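Local coordinates for proline dehydrogenase (Bradyrhizobium japonicum USDA 110, PDB 3HAZ), which oxidises proline through pyrroline-5-carboxylate to glutamate, probably for use as carbon and nitrogen source, pairing an FAD-dependent dehydrogenase with an NAD-dependent one, at residues L400-V405 against F415-L420. Sequence-based numbering, arbitrary orientation.
Sequences LTVATV and FEFQRL. With FAD (flavin-adenine dinucleotide), chain C.
In the beta-alpha-beta unit formed by strand 390-395, helix 399-409 and strand 416-420, Phe-417 reaches from the second strand to the helix and meets Val-402 and Val-405, one turn apart. CG1 of Val-402 lies over one face of the Phe-417 ring, offset toward its rim, in a CH-pi contact 4.1 Å from the centroid and 20° off the normal. Val-402 CG1 stands anti to the backbone N (chi1 170°), which carries it to within 3.9 Å of Phe-417 CZ. Phe-417 CZ also comes 3.8 Å from the backbone O of Val-402, so the end of the ring touches main chain as well as side chain. CG1 of Val-405 approaches obliquely, 4.0 Å from Phe-417 CE2. With an alanine here in place of Phe-417, CG1 of Val-402 and CG1 of Val-405 would probably both lose their aromatic partner, and a gap would be likely to open between helix and strand. Phe-394 of the preceding strand touches Val-405 and Phe-417, while Tyr-428 and Leu-431 of helix 425-434 pack on Val-402. On the strand's other side, Gln-418 NE2 gives Glu-416 OE2 a nearly straight hydrogen bond (2.8 Å, 172°), and Gln-418 OE1, which accepts from Arg-341, sits 3.9 Å from the flavin methyl C7M. An aromatic strand residue turned out to the helix, with a polar neighbour turned in toward the flavin, is the layering of a TIM-type beta/alpha barrel, here the proline dehydrogenase domain.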
loop_
_atom_site.group_PDB
_atom_site.type_symbol
_atom_site.label_atom_id
_atom_site.label_comp_id
_atom_site.label_asym_id
_atom_site.label_seq_id
_atom_site.Cartn_x
_atom_site.Cartn_y
_atom_site.Cartn_z
ATOM N N LEU A 400 -1.348 34.985 -24.602
ATOM C CA LEU A 400 -0.744 35.523 -23.390
ATOM C C LEU A 400 0.651 36.084 -23.688
ATOM O O LEU A 400 1.022 37.154 -23.200
ATOM C CB LEU A 400 -0.653 34.446 -22.309
ATOM C CG LEU A 400 -0.025 34.901 -20.986
ATOM C CD1 LEU A 400 -0.806 36.069 -20.381
ATOM C CD2 LEU A 400 0.071 33.743 -20.002
ATOM N N THR A 401 1.421 35.357 -24.491
ATOM C CA THR A 401 2.749 35.823 -24.873
ATOM C C THR A 401 2.632 37.146 -25.623
ATOM O O THR A 401 3.356 38.102 -25.330
ATOM C CB THR A 401 3.481 34.795 -25.750
ATOM O OG1 THR A 401 3.476 33.523 -25.095
ATOM C CG2 THR A 401 4.919 35.223 -26.003
ATOM N N VAL A 402 1.713 37.197 -26.585
ATOM C CA VAL A 402 1.497 38.413 -27.355
ATOM C C VAL A 402 1.113 39.576 -26.443
ATOM O O VAL A 402 1.729 40.640 -26.503
ATOM C CB VAL A 402 0.404 38.247 -28.437
ATOM C CG1 VAL A 402 0.057 39.604 -29.040
ATOM C CG2 VAL A 402 0.857 37.279 -29.534
ATOM N N ALA A 403 0.099 39.371 -25.603
ATOM C CA ALA A 403 -0.387 40.429 -24.707
ATOM C C ALA A 403 0.710 40.929 -23.776
ATOM O O ALA A 403 0.763 42.113 -23.440
ATOM C CB ALA A 403 -1.580 39.936 -23.886
ATOM N N THR A 404 1.580 40.015 -23.357
ATOM C CA THR A 404 2.624 40.343 -22.395
ATOM C C THR A 404 3.751 41.130 -23.059
ATOM O O THR A 404 4.279 42.079 -22.478
ATOM C CB THR A 404 3.176 39.079 -21.715
ATOM O OG1 THR A 404 2.115 38.417 -21.014
ATOM C CG2 THR A 404 4.292 39.432 -20.732
ATOM N N VAL A 405 4.108 40.746 -24.281
ATOM C CA VAL A 405 5.137 41.473 -25.023
ATOM C C VAL A 405 4.649 42.875 -25.377
ATOM O O VAL A 405 5.411 43.839 -25.323
ATOM C CB VAL A 405 5.583 40.717 -26.302
ATOM C CG1 VAL A 405 6.459 41.605 -27.174
ATOM C CG2 VAL A 405 6.319 39.434 -25.928
ATOM N N PHE A 415 8.979 47.350 -33.659
ATOM C CA PHE A 415 8.951 45.889 -33.598
ATOM C C PHE A 415 7.718 45.363 -34.339
ATOM O O PHE A 415 6.835 46.136 -34.726
ATOM C CB PHE A 415 8.966 45.396 -32.141
ATOM C CG PHE A 415 7.679 45.649 -31.397
ATOM C CD1 PHE A 415 6.726 44.650 -31.274
ATOM C CD2 PHE A 415 7.422 46.889 -30.824
ATOM C CE1 PHE A 415 5.541 44.879 -30.591
ATOM C CE2 PHE A 415 6.238 47.126 -30.147
ATOM C CZ PHE A 415 5.297 46.122 -30.029
ATOM N N GLU A 416 7.669 44.054 -34.555
ATOM C CA GLU A 416 6.487 43.432 -35.140
ATOM C C GLU A 416 6.236 42.094 -34.463
ATOM O O GLU A 416 7.095 41.578 -33.736
ATOM C CB GLU A 416 6.670 43.227 -36.656
ATOM C CG GLU A 416 7.653 42.096 -36.994
ATOM C CD GLU A 416 7.948 41.959 -38.481
ATOM O OE1 GLU A 416 7.645 42.897 -39.246
ATOM O OE2 GLU A 416 8.505 40.908 -38.880
ATOM N N PHE A 417 5.045 41.548 -34.684
ATOM C CA PHE A 417 4.778 40.160 -34.355
ATOM C C PHE A 417 4.836 39.353 -35.653
ATOM O O PHE A 417 4.777 39.919 -36.745
ATOM C CB PHE A 417 3.407 40.009 -33.686
ATOM C CG PHE A 417 3.338 40.610 -32.310
ATOM C CD1 PHE A 417 2.765 41.859 -32.112
ATOM C CD2 PHE A 417 3.863 39.934 -31.220
ATOM C CE1 PHE A 417 2.711 42.422 -30.845
ATOM C CE2 PHE A 417 3.814 40.488 -29.948
ATOM C CZ PHE A 417 3.237 41.734 -29.760
ATOM N N GLN A 418 4.944 38.035 -35.536
ATOM C CA GLN A 418 4.878 37.170 -36.713
ATOM C C GLN A 418 4.021 35.941 -36.462
ATOM O O GLN A 418 3.806 35.531 -35.317
ATOM C CB GLN A 418 6.266 36.721 -37.158
ATOM C CG GLN A 418 7.249 37.830 -37.397
ATOM C CD GLN A 418 8.541 37.317 -37.984
ATOM O OE1 GLN A 418 8.892 36.147 -37.802
ATOM N NE2 GLN A 418 9.260 38.187 -38.703
ATOM N N ARG A 419 3.542 35.353 -37.551
ATOM C CA ARG A 419 2.733 34.155 -37.479
ATOM C C ARG A 419 2.858 33.372 -38.776
ATOM O O ARG A 419 3.268 33.913 -39.805
ATOM C CB ARG A 419 1.271 34.523 -37.259
ATOM C CG ARG A 419 0.604 35.147 -38.489
ATOM C CD ARG A 419 -0.897 35.274 -38.287
ATOM N NE ARG A 419 -1.593 35.604 -39.522
ATOM C CZ ARG A 419 -2.313 34.741 -40.231
ATOM N NH1 ARG A 419 -2.903 35.142 -41.345
ATOM N NH2 ARG A 419 -2.442 33.478 -39.828
ATOM N N LEU A 420 2.474 32.104 -38.726
ATOM C CA LEU A 420 2.470 31.253 -39.904
ATOM C C LEU A 420 1.058 31.162 -40.478
ATOM O O LEU A 420 0.090 30.959 -39.745
ATOM C CB LEU A 420 2.982 29.858 -39.543
ATOM C CG LEU A 420 3.497 29.009 -40.704
ATOM C CD1 LEU A 420 4.679 29.693 -41.382
ATOM C CD2 LEU A 420 3.887 27.621 -40.213
HETATM P PA FAD C . 3.196 27.867 -27.364
HETATM O O1A FAD C . 2.004 26.753 -27.285
HETATM O O2A FAD C . 3.013 28.956 -26.405
HETATM O O5B FAD C . 4.611 27.136 -27.038
HETATM C C5B FAD C . 4.936 25.983 -27.760
HETATM C C4B FAD C . 6.410 25.626 -27.529
HETATM O O4B FAD C . 7.010 25.761 -26.129
HETATM C C3B FAD C . 7.226 24.800 -28.322
HETATM O O3B FAD C . 7.186 24.952 -29.730
HETATM C C2B FAD C . 8.534 24.752 -27.574
HETATM O O2B FAD C . 9.588 25.557 -28.069
HETATM C C1B FAD C . 8.178 24.967 -26.147
HETATM N N9A FAD C . 7.917 23.799 -25.325
HETATM C C8A FAD C . 6.894 22.865 -25.451
HETATM N N7A FAD C . 7.019 21.971 -24.422
HETATM C C5A FAD C . 8.135 22.365 -23.647
HETATM C C6A FAD C . 8.766 21.787 -22.410
HETATM N N6A FAD C . 8.219 20.586 -21.790
HETATM N N1A FAD C . 9.817 22.364 -21.869
HETATM C C2A FAD C . 10.359 23.532 -22.440
HETATM N N3A FAD C . 9.754 24.086 -23.630
HETATM C C4A FAD C . 8.657 23.483 -24.192
HETATM N N1 FAD C . 11.499 27.708 -34.287
HETATM C C2 FAD C . 12.819 27.362 -34.450
HETATM O O2 FAD C . 13.382 26.419 -33.617
HETATM N N3 FAD C . 13.586 27.948 -35.513
HETATM C C4 FAD C . 13.009 28.851 -36.361
HETATM O O4 FAD C . 13.775 29.473 -37.356
HETATM C C4X FAD C . 11.630 29.219 -36.190
HETATM N N5 FAD C . 10.987 30.213 -37.104
HETATM C C5X FAD C . 9.625 30.558 -36.924
HETATM C C6 FAD C . 8.994 31.528 -37.829
HETATM C C7 FAD C . 7.635 31.875 -37.643
HETATM C C7M FAD C . 6.987 32.862 -38.600
HETATM C C8 FAD C . 6.853 31.270 -36.540
HETATM C C8M FAD C . 5.373 31.624 -36.317
HETATM C C9 FAD C . 7.461 30.343 -35.676
HETATM C C9A FAD C . 8.873 29.969 -35.869
HETATM N N10 FAD C . 9.513 29.002 -34.974
HETATM C C10 FAD C . 10.903 28.655 -35.166
HETATM C "C1'" FAD C . 8.832 28.482 -33.745
HETATM C "C2'" FAD C . 8.056 27.149 -33.903
HETATM O "O2'" FAD C . 7.847 26.866 -35.283
HETATM C "C3'" FAD C . 6.747 27.234 -33.102
HETATM O "O3'" FAD C . 5.789 28.008 -33.815
HETATM C "C4'" FAD C . 6.943 27.858 -31.673
HETATM O "O4'" FAD C . 7.996 27.380 -30.910
HETATM C "C5'" FAD C . 5.616 27.895 -30.869
HETATM O "O5'" FAD C . 5.608 28.898 -29.865
HETATM P P FAD C . 4.147 29.581 -29.475
HETATM O O1P FAD C . 4.387 30.817 -28.382
HETATM O O2P FAD C . 3.477 30.043 -30.697
HETATM O O3P FAD C . 3.206 28.372 -28.908
#